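Local coordinates for periplasmic binding protein (Agrobacterium tumefaciens str. B6, PDB 5L9G) that binds the opine mannopine in the periplasm and probably delivers it to an ABC transporter for import, at residues Asp55-Trp60 / Asp75-Gly80; Ala61-Gln66 / Ala90-Lys95. One frame throughout, in Å; residues are numbered along the deposited sequence.

In the fold
Strand 52-56, helix 61-69, strand 76-80 and helix 84-89 follow one another in the chain, and the two contacts interleave along this run: 55-60, 61-66, 75-80, then 90-95. They lie about 10 Å apart, centre to centre. Interaction 1 joins the residue just past strand 52-56 to strand 76-80, next to mannopine; interaction 2 packs the helix that connects those strands against the loop that leaves the next helix. They meet directly where I77 CD1 rests on A63 CB and L93 CD2, and where W60 touches V92. The ligand-facing strand ends are thus backed, on one side of the sheet, by a layer made of helix 61-69 and the loop 90-95.

Interaction 1 of 2, residues Asp55-Trp60 / Asp75-Gly80; sequences DTFQNW and DIIQIG. With MO0 (mannopine), chain C.
F57 lowers the far end of its ring onto strand 76-80, where CZ lies 3.2 Å from Q78 O and 4.0 Å from I79 CG2. The I79 methyl comes in at the ring's edge, whereas the Q78 carbonyl and I77 CB, 4.1 Å from CZ, approach obliquely. With CG held between the backbone N and the carbonyl carbon (chi1 78°), the ring projects toward strand 76-80, the next but one in the sheet; a long, flat, apolar group suits this buried place against the beta-branched I77 and I79.

Around mannopine the same segments turn polar. G80 N donates to OAB of the mannityl chain over 2.8 Å in a fairly straight bond (163°), and G80 has no side chain to crowd the nearby OAE hydroxyl. OAC of the ligand in turn donates to Q58 O at 3.1 Å. The Q78 chain bends at chi2 (-87°), giving NE2 a weak hydrogen bond to mannopine OAM, while OE1 is hydrogen-bonded to S27 OG and W32 NE1, which should fix the amide's rotation. D83, S119, R229, D252 and T288 supply further bonds to the ligand.

Strand 23-27 lies between strands 52-56 and 76-80, pairing in parallel with each; strand 240-256 runs antiparallel along the other edge of 76-80, and helix 61-69 links 52-56 to 76-80 along the chain.

Interaction 2 of 2, residues Ala61-Gln66 / Ala90-Lys95; sequences AEARAQ and AGVLEK
The loop 90-95 passes the first turns of helix 61-69 with its closest backbone approach at R64 and V92, whose CA atoms are 5.6 Å apart. V92 points toward the helix and sets one methyl against each of two successive residues. CG1, anti to the backbone N (chi1 178°), reaches A63 CB at 3.7 Å, and CG2 lies against the next residue, 3.7 Å from both R64 CA and R64 CB. A short beta-branched residue fits here because its fork can touch two successive helix positions at once, and the small methyl of A63 lets the loop come close to the helix. R64 contributes the aliphatic part of its side chain: extended through its first two torsions and bent at chi3 (54°), it carries CD past V92 to within 4.1 Å of A90 CB, at the more exposed margin.

The turn in the loop is a Schellman motif ending helix 84-89. G91 is the first residue to leave helical geometry, with a positive phi of 69°, a conformation readily taken by a residue without a side chain; the reversal places A90 and V92 facing the same helix. Helix 61-69 is the crossover helix between strands 52-56 and 76-80, which are parallel but have strand 23-27 between them, a beta-alpha-beta unit of the alpha/beta domains found in periplasmic binding proteins.

At the start of that helix, N59 OD1 accepts a hydrogen bond from A61 N, and E62 OE2 returns across the end to the backbone N of both Q58 and N59. From V92 onward the loop runs beside the end of strand 240-256 and the residues after it: V92 bonds to K258 and E94 to I256 through their backbones, and the buried L93 packs on I79 and A255.

Interaction 1 of 2, residues Asp55-Trp60 / Asp75-Gly80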
ATOM      1  N   ASP A  55      13.233  -7.181   9.117  1.00 45.53           N
ATOM      2  CA  ASP A  55      12.950  -8.270   8.195  1.00 44.06           C
ATOM      3  C   ASP A  55      12.044  -7.697   7.093  1.00 45.24           C
ATOM      4  O   ASP A  55      11.603  -6.545   7.202  1.00 43.78           O
ATOM      5  CB  ASP A  55      12.340  -9.496   8.878  1.00 46.98           C
ATOM      6  CG  ASP A  55      12.549 -10.802   8.116  1.00 51.15           C
ATOM      7  OD1 ASP A  55      13.130 -10.760   7.012  1.00 49.00           O
ATOM      8  OD2 ASP A  55      12.158 -11.873   8.646  1.00 56.51           O
ATOM      9  N   THR A  56      11.815  -8.452   6.010  1.00 40.80           N
ATOM     10  CA  THR A  56      10.958  -7.973   4.914  1.00 39.60           C
ATOM     11  C   THR A  56      10.014  -9.087   4.505  1.00 43.55           C
ATOM     12  O   THR A  56      10.360 -10.272   4.628  1.00 44.80           O
ATOM     13  CB  THR A  56      11.775  -7.465   3.689  1.00 43.07           C
ATOM     14  OG1 THR A  56      12.490  -8.570   3.147  1.00 51.78           O
ATOM     15  CG2 THR A  56      12.758  -6.311   4.025  1.00 36.66           C
ATOM     16  N   PHE A  57       8.819  -8.708   4.032  1.00 40.83           N
ATOM     17  CA  PHE A  57       7.796  -9.636   3.559  1.00 39.86           C
ATOM     18  C   PHE A  57       6.827  -8.872   2.660  1.00 42.02           C
ATOM     19  O   PHE A  57       6.741  -7.635   2.740  1.00 39.83           O
ATOM     20  CB  PHE A  57       7.036 -10.300   4.729  1.00 42.09           C
ATOM     21  CG  PHE A  57       5.977  -9.447   5.395  1.00 43.09           C
ATOM     22  CD1 PHE A  57       6.332  -8.378   6.210  1.00 44.29           C
ATOM     23  CD2 PHE A  57       4.616  -9.690   5.168  1.00 45.34           C
ATOM     24  CE1 PHE A  57       5.348  -7.570   6.792  1.00 47.06           C
ATOM     25  CE2 PHE A  57       3.636  -8.902   5.773  1.00 47.64           C
ATOM     26  CZ  PHE A  57       4.008  -7.835   6.567  1.00 46.18           C
ATOM     27  N   GLN A  58       6.079  -9.604   1.834  1.00 38.94           N
ATOM     28  CA  GLN A  58       5.134  -8.972   0.909  1.00 38.75           C
ATOM     29  C   GLN A  58       3.693  -9.314   1.192  1.00 43.07           C
ATOM     30  O   GLN A  58       2.807  -8.507   0.902  1.00 40.57           O
ATOM     31  CB  GLN A  58       5.451  -9.331  -0.557  1.00 39.82           C
ATOM     32  CG  GLN A  58       6.844  -8.942  -1.054  1.00 41.99           C
ATOM     33  CD  GLN A  58       7.128  -7.461  -0.886  1.00 43.17           C
ATOM     34  OE1 GLN A  58       6.262  -6.598  -1.129  1.00 38.02           O
ATOM     35  NE2 GLN A  58       8.332  -7.150  -0.447  1.00 39.64           N
ATOM     36  N   ASN A  59       3.436 -10.537   1.680  1.00 43.74           N
ATOM     37  CA  ASN A  59       2.072 -11.049   1.865  1.00 44.86           C
ATOM     38  C   ASN A  59       1.755 -11.307   3.337  1.00 49.93           C
ATOM     39  O   ASN A  59       2.531 -11.989   3.998  1.00 50.20           O
ATOM     40  CB  ASN A  59       1.923 -12.331   1.027  1.00 48.27           C
ATOM     41  CG  ASN A  59       0.513 -12.815   0.807  1.00 62.44           C
ATOM     42  OD1 ASN A  59      -0.337 -12.779   1.696  1.00 54.22           O
ATOM     43  ND2 ASN A  59       0.244 -13.329  -0.379  1.00 54.60           N
ATOM     44  N   TRP A  60       0.613 -10.764   3.851  1.00 48.03           N
ATOM     45  CA  TRP A  60       0.169 -10.952   5.247  1.00 49.19           C
ATOM     46  C   TRP A  60       0.121 -12.446   5.621  1.00 53.44           C
ATOM     47  O   TRP A  60       0.296 -12.793   6.794  1.00 52.94           O
ATOM     48  CB  TRP A  60      -1.211 -10.302   5.483  1.00 48.41           C
ATOM     49  CG  TRP A  60      -2.359 -11.130   4.979  1.00 50.23           C
ATOM     50  CD1 TRP A  60      -2.832 -11.177   3.701  1.00 52.30           C
ATOM     51  CD2 TRP A  60      -3.115 -12.098   5.722  1.00 52.57           C
ATOM     52  NE1 TRP A  60      -3.861 -12.090   3.609  1.00 52.84           N
ATOM     53  CE2 TRP A  60      -4.041 -12.684   4.830  1.00 56.65           C
ATOM     54  CE3 TRP A  60      -3.066 -12.564   7.049  1.00 55.69           C
ATOM     55  CZ2 TRP A  60      -4.945 -13.676   5.231  1.00 58.74           C
ATOM     56  CZ3 TRP A  60      -3.965 -13.549   7.448  1.00 59.17           C
ATOM     57  CH2 TRP A  60      -4.886 -14.097   6.545  1.00 60.38           C
ATOM     58  N   ASP A  75       7.827  -9.393  15.582  1.00 51.41           N
ATOM     59  CA  ASP A  75       7.087  -8.693  16.638  1.00 52.05           C
ATOM     60  C   ASP A  75       6.105  -7.725  15.987  1.00 54.08           C
ATOM     61  O   ASP A  75       4.889  -7.929  16.073  1.00 55.73           O
ATOM     62  CB  ASP A  75       8.031  -7.956  17.592  1.00 53.37           C
ATOM     63  CG  ASP A  75       8.830  -8.897  18.479  1.00 58.15           C
ATOM     64  OD1 ASP A  75       8.217  -9.705  19.185  1.00 60.81           O
ATOM     65  OD2 ASP A  75      10.045  -8.892  18.377  1.00 57.48           O
ATOM     66  N   ILE A  76       6.632  -6.701  15.302  1.00 47.87           N
ATOM     67  CA  ILE A  76       5.819  -5.707  14.586  1.00 46.07           C
ATOM     68  C   ILE A  76       5.814  -6.008  13.090  1.00 47.76           C
ATOM     69  O   ILE A  76       6.873  -6.204  12.482  1.00 46.76           O
ATOM     70  CB  ILE A  76       6.312  -4.252  14.869  1.00 48.13           C
ATOM     71  CG1 ILE A  76       6.326  -3.937  16.387  1.00 50.24           C
ATOM     72  CG2 ILE A  76       5.499  -3.201  14.045  1.00 46.49           C
ATOM     73  CD1 ILE A  76       7.155  -2.727  16.791  1.00 56.00           C
ATOM     74  N   ILE A  77       4.621  -5.972  12.484  1.00 45.92           N
ATOM     75  CA  ILE A  77       4.479  -6.120  11.037  1.00 44.44           C
ATOM     76  C   ILE A  77       3.798  -4.889  10.481  1.00 46.30           C
ATOM     77  O   ILE A  77       2.830  -4.387  11.079  1.00 45.53           O
ATOM     78  CB  ILE A  77       3.751  -7.428  10.598  1.00 48.81           C
ATOM     79  CG1 ILE A  77       2.372  -7.608  11.311  1.00 51.08           C
ATOM     80  CG2 ILE A  77       4.671  -8.644  10.791  1.00 51.65           C
ATOM     81  CD1 ILE A  77       1.483  -8.744  10.756  1.00 56.74           C
ATOM     82  N   GLN A  78       4.316  -4.395   9.348  1.00 41.69           N
ATOM     83  CA  GLN A  78       3.673  -3.288   8.657  1.00 40.01           C
ATOM     84  C   GLN A  78       2.753  -3.949   7.637  1.00 41.50           C
ATOM     85  O   GLN A  78       3.216  -4.695   6.773  1.00 39.69           O
ATOM     86  CB  GLN A  78       4.694  -2.359   7.986  1.00 39.68           C
ATOM     87  CG  GLN A  78       4.044  -1.174   7.283  1.00 42.34           C
ATOM     88  CD  GLN A  78       3.669  -1.552   5.867  1.00 42.07           C
ATOM     89  OE1 GLN A  78       4.540  -1.865   5.055  1.00 37.82           O
ATOM     90  NE2 GLN A  78       2.381  -1.643   5.578  1.00 36.83           N
ATOM     91  N   ILE A  79       1.447  -3.698   7.760  1.00 38.41           N
ATOM     92  CA  ILE A  79       0.443  -4.240   6.843  1.00 38.61           C
ATOM     93  C   ILE A  79      -0.421  -3.131   6.251  1.00 40.29           C
ATOM     94  O   ILE A  79      -0.398  -1.994   6.740  1.00 38.06           O
ATOM     95  CB  ILE A  79      -0.432  -5.346   7.536  1.00 42.79           C
ATOM     96  CG1 ILE A  79      -1.201  -4.790   8.769  1.00 43.31           C
ATOM     97  CG2 ILE A  79       0.416  -6.600   7.873  1.00 46.04           C
ATOM     98  CD1 ILE A  79      -2.380  -5.697   9.297  1.00 46.74           C
ATOM     99  N   GLY A  80      -1.189  -3.471   5.214  1.00 37.48           N
ATOM    100  CA  GLY A  80      -2.141  -2.537   4.622  1.00 36.67           C
ATOM    101  C   GLY A  80      -3.433  -2.597   5.429  1.00 41.96           C
ATOM    102  O   GLY A  80      -3.800  -3.659   5.959  1.00 44.67           O
TER
HETATM  103  OAB MO0 C 401      -0.432  -6.038   4.261  1.00 37.00           O
HETATM  104  CAF MO0 C 401       0.688  -6.662   3.694  1.00 37.76           C
HETATM  105  CAG MO0 C 401       1.211  -5.948   2.461  1.00 35.67           C
HETATM  106  OAC MO0 C 401       0.563  -6.419   1.331  1.00 36.39           O
HETATM  107  CAH MO0 C 401       1.235  -4.443   2.570  1.00 36.53           C
HETATM  108  OAM MO0 C 401       1.938  -4.023   3.681  1.00 36.67           O
HETATM  109  CAI MO0 C 401       1.705  -3.701   1.319  1.00 33.31           C
HETATM  110  OAD MO0 C 401       3.024  -4.031   1.006  1.00 35.73           O
HETATM  111  CAJ MO0 C 401       1.480  -2.219   1.416  1.00 33.25           C
HETATM  112  OAE MO0 C 401       0.117  -1.970   1.612  1.00 37.76           O
HETATM  113  CAK MO0 C 401       2.036  -1.408   0.236  1.00 29.10           C
HETATM  114  N   MO0 C 401       2.855  -0.306   0.758  1.00 29.28           N
HETATM  115  CA  MO0 C 401       3.242   0.668  -0.291  1.00 28.88           C
HETATM  116  C   MO0 C 401       4.680   0.450  -0.696  1.00 33.73           C
HETATM  117  O   MO0 C 401       5.298  -0.542  -0.255  1.00 31.54           O
HETATM  118  CB  MO0 C 401       3.005   2.104   0.113  1.00 31.10           C
HETATM  119  CG  MO0 C 401       4.051   2.625   1.075  1.00 32.04           C
HETATM  120  CD  MO0 C 401       3.595   3.804   1.861  1.00 33.36           C
HETATM  121  OE1 MO0 C 401       4.018   5.072   1.441  1.00 29.25           O
HETATM  122  NE2 MO0 C 401       2.876   3.724   2.871  1.00 35.97           N
HETATM  123  OXT MO0 C 401       5.257   1.217  -1.530  1.00 30.26           O

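Interaction 2 of 2, residues Ala61-Gln66 / Ala90-Lys95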
ATOM      1  N   ALA A  61      -0.134 -13.327   4.620  1.00 50.35           N
ATOM      2  CA  ALA A  61      -0.197 -14.776   4.827  1.00 53.26           C
ATOM      3  C   ALA A  61       1.130 -15.365   5.370  1.00 58.86           C
ATOM      4  O   ALA A  61       1.115 -16.432   5.985  1.00 59.97           O
ATOM      5  CB  ALA A  61      -0.632 -15.475   3.548  1.00 54.30           C
ATOM      6  N   GLU A  62       2.259 -14.639   5.203  1.00 53.59           N
ATOM      7  CA  GLU A  62       3.567 -15.049   5.729  1.00 53.96           C
ATOM      8  C   GLU A  62       3.557 -14.906   7.263  1.00 58.33           C
ATOM      9  O   GLU A  62       4.141 -15.736   7.967  1.00 57.72           O
ATOM     10  CB  GLU A  62       4.699 -14.213   5.108  1.00 53.09           C
ATOM     11  CG  GLU A  62       4.820 -14.326   3.584  1.00 63.03           C
ATOM     12  CD  GLU A  62       5.916 -13.471   2.963  1.00 73.46           C
ATOM     13  OE1 GLU A  62       7.074 -13.594   3.433  1.00 58.62           O
ATOM     14  OE2 GLU A  62       5.615 -12.644   2.061  1.00 50.77           O
ATOM     15  N   ALA A  63       2.844 -13.874   7.782  1.00 55.53           N
ATOM     16  CA  ALA A  63       2.691 -13.671   9.231  1.00 56.79           C
ATOM     17  C   ALA A  63       1.785 -14.781   9.781  1.00 62.76           C
ATOM     18  O   ALA A  63       2.038 -15.294  10.881  1.00 63.35           O
ATOM     19  CB  ALA A  63       2.082 -12.304   9.508  1.00 56.19           C
ATOM     20  N   ARG A  64       0.753 -15.178   8.986  1.00 59.19           N
ATOM     21  CA  ARG A  64      -0.163 -16.270   9.333  1.00 61.45           C
ATOM     22  C   ARG A  64       0.603 -17.592   9.438  1.00 66.27           C
ATOM     23  O   ARG A  64       0.403 -18.319  10.414  1.00 67.87           O
ATOM     24  CB  ARG A  64      -1.327 -16.374   8.329  1.00 60.63           C
ATOM     25  CG  ARG A  64      -2.363 -17.434   8.751  1.00 63.34           C
ATOM     26  CD  ARG A  64      -3.583 -17.521   7.862  1.00 73.18           C
ATOM     27  NE  ARG A  64      -3.227 -17.712   6.456  1.00 82.95           N
ATOM     28  CZ  ARG A  64      -4.103 -17.747   5.458  1.00 99.65           C
ATOM     29  NH1 ARG A  64      -5.404 -17.634   5.703  1.00 90.01           N
ATOM     30  NH2 ARG A  64      -3.687 -17.911   4.208  1.00 84.20           N
ATOM     31  N   ALA A  65       1.508 -17.877   8.464  1.00 62.26           N
ATOM     32  CA  ALA A  65       2.341 -19.094   8.455  1.00 63.96           C
ATOM     33  C   ALA A  65       3.199 -19.203   9.706  1.00 68.79           C
ATOM     34  O   ALA A  65       3.333 -20.312  10.239  1.00 69.23           O
ATOM     35  CB  ALA A  65       3.213 -19.143   7.212  1.00 63.75           C
ATOM     36  N   GLN A  66       3.740 -18.064  10.208  1.00 63.92           N
ATOM     37  CA  GLN A  66       4.531 -18.043  11.451  1.00 65.41           C
ATOM     38  C   GLN A  66       3.654 -18.425  12.651  1.00 72.74           C
ATOM     39  O   GLN A  66       4.090 -19.202  13.502  1.00 73.88           O
ATOM     40  CB  GLN A  66       5.167 -16.666  11.688  1.00 64.43           C
ATOM     41  CG  GLN A  66       6.358 -16.380  10.785  1.00 66.53           C
ATOM     42  CD  GLN A  66       7.278 -15.312  11.320  1.00 69.42           C
ATOM     43  OE1 GLN A  66       7.150 -14.832  12.455  1.00 61.40           O
ATOM     44  NE2 GLN A  66       8.270 -14.960  10.528  1.00 63.34           N
ATOM     45  N   ALA A  90      -8.175 -14.322  11.281  1.00 65.92           N
ATOM     46  CA  ALA A  90      -7.339 -15.525  11.261  1.00 66.66           C
ATOM     47  C   ALA A  90      -6.517 -15.720  12.559  1.00 71.99           C
ATOM     48  O   ALA A  90      -5.779 -16.700  12.673  1.00 72.67           O
ATOM     49  CB  ALA A  90      -6.430 -15.511  10.041  1.00 64.60           C
ATOM     50  N   GLY A  91      -6.669 -14.800  13.515  1.00 68.53           N
ATOM     51  CA  GLY A  91      -5.965 -14.828  14.794  1.00 69.63           C
ATOM     52  C   GLY A  91      -4.477 -14.560  14.674  1.00 71.32           C
ATOM     53  O   GLY A  91      -3.684 -15.091  15.455  1.00 71.96           O
ATOM     54  N   VAL A  92      -4.088 -13.721  13.702  1.00 64.77           N
ATOM     55  CA  VAL A  92      -2.684 -13.391  13.424  1.00 62.81           C
ATOM     56  C   VAL A  92      -2.212 -12.154  14.217  1.00 65.37           C
ATOM     57  O   VAL A  92      -1.009 -11.972  14.413  1.00 62.70           O
ATOM     58  CB  VAL A  92      -2.464 -13.260  11.883  1.00 64.99           C
ATOM     59  CG1 VAL A  92      -1.028 -12.875  11.522  1.00 62.62           C
ATOM     60  CG2 VAL A  92      -2.849 -14.558  11.188  1.00 66.53           C
ATOM     61  N   LEU A  93      -3.158 -11.342  14.718  1.00 63.34           N
ATOM     62  CA  LEU A  93      -2.807 -10.081  15.374  1.00 61.41           C
ATOM     63  C   LEU A  93      -3.084 -10.010  16.866  1.00 67.15           C
ATOM     64  O   LEU A  93      -4.128 -10.468  17.330  1.00 69.16           O
ATOM     65  CB  LEU A  93      -3.533  -8.913  14.655  1.00 58.18           C
ATOM     66  CG  LEU A  93      -3.361  -8.802  13.125  1.00 58.56           C
ATOM     67  CD1 LEU A  93      -4.055  -7.554  12.584  1.00 57.34           C
ATOM     68  CD2 LEU A  93      -1.854  -8.773  12.713  1.00 55.53           C
ATOM     69  N   GLU A  94      -2.150  -9.397  17.613  1.00 61.77           N
ATOM     70  CA  GLU A  94      -2.305  -9.116  19.036  1.00 63.68           C
ATOM     71  C   GLU A  94      -3.225  -7.903  19.150  1.00 67.52           C
ATOM     72  O   GLU A  94      -3.154  -7.012  18.294  1.00 64.42           O
ATOM     73  CB  GLU A  94      -0.965  -8.726  19.670  1.00 64.49           C
ATOM     74  CG  GLU A  94      -0.071  -9.890  20.053  1.00 78.26           C
ATOM     75  CD  GLU A  94      -0.480 -10.760  21.231  1.00 92.51           C
ATOM     76  OE1 GLU A  94       0.126 -11.843  21.385  1.00 94.84           O
ATOM     77  OE2 GLU A  94      -1.388 -10.368  22.000  1.00 77.43           O
ATOM     78  N   LYS A  95      -4.063  -7.849  20.204  1.00 66.08           N
ATOM     79  CA  LYS A  95      -4.892  -6.668  20.455  1.00 65.59           C
ATOM     80  C   LYS A  95      -3.941  -5.631  21.067  1.00 70.48           C
ATOM     81  O   LYS A  95      -3.133  -5.980  21.936  1.00 70.39           O
ATOM     82  CB  LYS A  95      -6.062  -6.978  21.419  1.00 70.25           C
ATOM     83  CG  LYS A  95      -7.419  -7.028  20.728  1.00 83.83           C
ATOM     84  CD  LYS A  95      -7.722  -8.425  20.199  1.00 88.00           C
ATOM     85  CE  LYS A  95      -8.973  -8.489  19.361  1.00 81.59           C
ATOM     86  NZ  LYS A  95      -8.972  -9.700  18.501  1.00 82.32           N
TER